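Side-chain contacts in Non-structural protein 9 (Avian infectious bronchitis virus, PDB 5C94), which forms a homodimer and binds RNA, probably as an accessory subunit of the coronavirus replication machinery: residues G107-S110 / N111-L115; T37-G41 / S42-A46. One frame throughout, in Å; residues are numbered along the deposited sequence. Where two conformers were deposited one is given.

Interaction 1. Residues G107-S110 / N111-L115; sequences GAIS and NVVVL. With PEG (di(hydroxyethyl)ether), chain C.
Ile109 and Val113 meet at a slant where helix 99-109 gives way to strand 113-115, with CG1 of Ile109 3.9 Å from CG2 of Val113. In Val113 the first torsion (chi1 169°) sets CG1 anti to the backbone N, and CG2, beside that N, is swung back over the end of the helix, 3.3 Å from Ile109 O. The same carbonyl oxygen accepts the amide of Val112 (N to Ile109 O 2.8 Å, angle at the hydrogen 154°), the donor standing well above the carbonyl plane, and a weak, bent bond from Val113 N. Another weak bond runs from Val113 N to Ser110 O. Ser110, next in the chain after Ile109, turns its hydroxyl back to the helix: with chi1 at 48°, OG lies between its own backbone N and carbonyl carbon and donates to Gly107 O at 2.6 Å, a bond to the backbone of the last turn. A di(hydroxyethyl)ether molecule lies against the other branch of Val113, its C1 3.6 Å from CG1, while its O1 is within hydrogen-bonding distance of both Ser110 O (3.0 Å) and Val113 O (3.2 Å). The ligand is also hydrogen-bonded to Pro11 O and Gly13 N of the second subunit, which puts this helix end at the dimer interface. Chemically, Val113 presents CG2 to Ile109 and CG1 to the ether carbons in plain apolar contacts, while the one O1 proton can go to Ser110 O or Val113 O, and the geometry leaves the choice open.

Interaction 2. Residues T37-G41 / S42-A46; sequences TSISG and SSVVA
Ile39 passes its side chain across one methyl of Val44, between the two strands of a tight hairpin: CB, CG1 and CD1 of Ile39 all run by CG2 of Val44 at about the same distance, CD1 closest at 4.0 Å, and the two chains meet at a slant. In Ile39 CG1 stands anti to the carbonyl carbon (chi1 -54°); CG2 of Val44, likewise anti to its carbonyl carbon (chi1 172°), points back toward the turn. Thr37, directly paired with Val44, shares this face of the sheet. Backbone bonds hold the pairing: Val44 N reaches Thr37 O at 2.8 Å, nearly straight at 168°, and Thr37 N returns a bond to Val44 O at 3.0 Å. Nearer the turn, Ile39 N binds Ser42 O at 2.7 Å. The return bond from Ser42 N to Ile39 O is longer, 3.2 Å, and comes from well above the carbonyl plane. This last bond closes a type I' turn through Ser40 and Gly41, both at positive phi. Ser38 and Ser43 form the non-hydrogen-bonded pair between, with their side chains on the face opposite Ile39 and Val44; here the CA of Ser38 lies 3.3 Å from Ser42 O in a CA-H...O contact. The turn thus joins strands 30-39 and 42-50 as a beta hairpin. Thr37 OG1 is bonded to Gly13 O of the adjoining strand 12-22, and helix 99-109 lies over the face that carries Thr37, Ile39 and Val44, Met104 against Thr37 and Val101 against Ile39.

Interaction 2 comes first along the chain, at the hairpin joining strands 30-39 and 42-50, and interaction 1 follows much later, where helix 99-109 passes into strand 113-115. Their centres lie about 21 Å apart and their nearest atoms about 9 Å apart, without touching. Both reach the same antiparallel sheet, which strand 113-115 borders within the chain while the hairpin strands run through its middle. Helix 99-109 links them further: its body rests on the face of the hairpin that carries Thr37 and Ile39, and its C-terminal end forms interaction 1. The helix thus connects the hairpin face with the sheet edge, where a bound di(hydroxyethyl)ether also contacts the second subunit.

Interaction 1. Residues G107-S110 / N111-L115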
loop_
_atom_site.group_PDB
_atom_site.type_symbol
_atom_site.label_atom_id
_atom_site.label_comp_id
_atom_site.label_asym_id
_atom_site.label_seq_id
_atom_site.Cartn_x
_atom_site.Cartn_y
_atom_site.Cartn_z
ATOM N N GLY A 107 -3.123 -0.858 -0.964
ATOM C CA GLY A 107 -2.691 -2.226 -0.792
ATOM C C GLY A 107 -3.606 -2.969 0.166
ATOM O O GLY A 107 -3.947 -4.123 -0.082
ATOM N N ALA A 108 -4.012 -2.309 1.251
ATOM C CA ALA A 108 -4.798 -2.969 2.297
ATOM C C ALA A 108 -6.189 -3.347 1.806
ATOM O O ALA A 108 -6.769 -4.324 2.273
ATOM C CB ALA A 108 -4.913 -2.087 3.531
ATOM N N ILE A 109 -6.721 -2.590 0.854
ATOM C CA ILE A 109 -8.090 -2.832 0.386
ATOM C C ILE A 109 -8.126 -3.608 -0.926
ATOM O O ILE A 109 -9.198 -3.981 -1.396
ATOM C CB ILE A 109 -8.873 -1.509 0.202
ATOM C CG1 ILE A 109 -8.256 -0.684 -0.935
ATOM C CG2 ILE A 109 -8.912 -0.715 1.518
ATOM C CD1 ILE A 109 -8.967 0.607 -1.208
ATOM N N SER A 110 -6.964 -3.873 -1.510
ATOM C CA SER A 110 -6.929 -4.522 -2.818
ATOM C C SER A 110 -7.635 -5.888 -2.848
ATOM O O SER A 110 -8.254 -6.250 -3.838
ATOM C CB SER A 110 -5.486 -4.681 -3.306
ATOM O OG SER A 110 -4.663 -5.229 -2.299
ATOM N N ASN A 111 -7.527 -6.618 -1.744
ATOM C CA ASN A 111 -8.191 -7.909 -1.558
ATOM C C ASN A 111 -9.699 -7.819 -1.736
ATOM O O ASN A 111 -10.363 -8.799 -2.058
ATOM C CB ASN A 111 -7.873 -8.442 -0.156
ATOM C CG ASN A 111 -7.736 -7.320 0.861
ATOM O OD1 ASN A 111 -6.730 -6.591 0.855
ATOM N ND2 ASN A 111 -8.748 -7.157 1.723
ATOM N N VAL A 112 -10.220 -6.616 -1.542
ATOM C CA VAL A 112 -11.631 -6.399 -1.332
ATOM C C VAL A 112 -12.215 -5.533 -2.455
ATOM O O VAL A 112 -13.431 -5.385 -2.587
ATOM C CB VAL A 112 -11.812 -5.803 0.108
ATOM C CG1 VAL A 112 -12.480 -4.450 0.130
ATOM C CG2 VAL A 112 -12.516 -6.808 1.011
ATOM N N VAL A 113 -11.331 -5.015 -3.303
ATOM C CA VAL A 113 -11.726 -4.234 -4.476
ATOM C C VAL A 113 -12.045 -5.107 -5.684
ATOM O O VAL A 113 -11.173 -5.830 -6.173
ATOM C CB VAL A 113 -10.619 -3.249 -4.891
ATOM C CG1 VAL A 113 -10.938 -2.637 -6.261
ATOM C CG2 VAL A 113 -10.424 -2.172 -3.805
ATOM N N VAL A 114 -13.277 -5.030 -6.191
ATOM C CA VAL A 114 -13.644 -5.870 -7.330
ATOM C C VAL A 114 -14.079 -5.092 -8.584
ATOM O O VAL A 114 -14.269 -5.689 -9.649
ATOM C CB VAL A 114 -14.755 -6.871 -6.929
ATOM C CG1 VAL A 114 -14.293 -7.691 -5.733
ATOM C CG2 VAL A 114 -16.025 -6.154 -6.590
ATOM N N LEU A 115 -14.228 -3.771 -8.464
ATOM C CA LEU A 115 -14.440 -2.905 -9.624
ATOM C C LEU A 115 -13.612 -1.642 -9.443
ATOM O O LEU A 115 -13.509 -1.148 -8.326
ATOM C CB LEU A 115 -15.924 -2.538 -9.795
ATOM C CG LEU A 115 -16.970 -3.651 -9.919
ATOM C CD1 LEU A 115 -18.397 -3.092 -9.861
ATOM C CD2 LEU A 115 -16.761 -4.451 -11.192
HETATM C C1 PEG C . -7.726 -4.086 -7.175
HETATM O O1 PEG C . -8.041 -5.388 -6.715
HETATM C C2 PEG C . -7.178 -3.295 -6.005
HETATM O O2 PEG C . -6.766 -1.984 -6.331
HETATM C C3 PEG C . -6.505 -1.222 -5.161
HETATM C C4 PEG C . -6.050 0.170 -5.552
HETATM O O4 PEG C . -6.171 0.346 -6.949
#

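Interaction 2. Residues T37-G41 / S42-A46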
loop_
_atom_site.group_PDB
_atom_site.type_symbol
_atom_site.label_atom_id
_atom_site.label_comp_id
_atom_site.label_asym_id
_atom_site.label_seq_id
_atom_site.Cartn_x
_atom_site.Cartn_y
_atom_site.Cartn_z
ATOM N N THR A 37 -2.258 4.474 9.602
ATOM C CA THR A 37 -1.108 3.641 9.808
ATOM C C THR A 37 -0.336 4.183 11.002
ATOM O O THR A 37 -0.750 5.165 11.633
ATOM C CB THR A 37 -0.238 3.580 8.551
ATOM O OG1 THR A 37 0.850 2.683 8.786
ATOM C CG2 THR A 37 0.276 4.970 8.178
ATOM N N SER A 38 0.763 3.528 11.345
ATOM C CA SER A 38 1.582 4.002 12.446
ATOM C C SER A 38 2.950 4.411 11.912
ATOM O O SER A 38 3.604 3.637 11.200
ATOM C CB SER A 38 1.721 2.925 13.525
ATOM O OG SER A 38 2.452 3.415 14.647
ATOM N N ILE A 39 3.381 5.624 12.239
ATOM C CA ILE A 39 4.706 6.080 11.839
ATOM C C ILE A 39 5.423 6.718 13.022
ATOM O O ILE A 39 4.918 7.680 13.601
ATOM C CB ILE A 39 4.630 7.088 10.694
ATOM C CG1 ILE A 39 3.831 6.504 9.516
ATOM C CG2 ILE A 39 6.026 7.502 10.284
ATOM C CD1 ILE A 39 3.552 7.505 8.385
ATOM N N SER A 40 6.589 6.176 13.379
ATOM C CA SER A 40 7.331 6.620 14.568
ATOM C C SER A 40 6.492 6.575 15.846
ATOM O O SER A 40 6.484 7.534 16.629
ATOM C CB SER A 40 7.870 8.031 14.367
ATOM O OG SER A 40 8.783 8.048 13.293
ATOM N N GLY A 41 5.777 5.463 16.027
ATOM C CA GLY A 41 4.968 5.212 17.208
ATOM C C GLY A 41 3.712 6.050 17.306
ATOM O O GLY A 41 3.061 6.102 18.350
ATOM N N SER A 42 3.366 6.709 16.210
ATOM C CA SER A 42 2.232 7.611 16.212
ATOM C C SER A 42 1.307 7.302 15.055
ATOM O O SER A 42 1.762 6.959 13.964
ATOM C CB SER A 42 2.695 9.068 16.142
ATOM O OG SER A 42 3.164 9.509 17.404
ATOM N N SER A 43 0.007 7.414 15.321
ATOM C CA SER A 43 -1.035 7.168 14.339
ATOM C C SER A 43 -1.069 8.282 13.300
ATOM O O SER A 43 -1.004 9.453 13.651
ATOM C CB SER A 43 -2.403 7.051 15.026
ATOM O OG SER A 43 -2.578 5.764 15.589
ATOM N N VAL A 44 -1.160 7.909 12.024
ATOM C CA VAL A 44 -1.310 8.866 10.933
ATOM C C VAL A 44 -2.549 8.495 10.103
ATOM O O VAL A 44 -2.597 7.422 9.501
ATOM C CB VAL A 44 -0.038 8.906 10.063
ATOM C CG1 VAL A 44 -0.234 9.758 8.785
ATOM C CG2 VAL A 44 1.157 9.419 10.899
ATOM N N VAL A 45 -3.572 9.353 10.115
ATOM C CA VAL A 45 -4.769 9.088 9.326
ATOM C C VAL A 45 -4.484 9.416 7.854
ATOM O O VAL A 45 -3.970 10.490 7.527
ATOM C CB VAL A 45 -5.993 9.888 9.844
ATOM C CG1 VAL A 45 -7.253 9.452 9.142
ATOM C CG2 VAL A 45 -6.180 9.642 11.317
ATOM N N ALA A 46 -4.817 8.470 6.979
ATOM C CA ALA A 46 -4.432 8.517 5.571
ATOM C C ALA A 46 -5.608 8.729 4.607
ATOM O O ALA A 46 -5.470 9.352 3.542
ATOM C CB ALA A 46 -3.714 7.226 5.215
#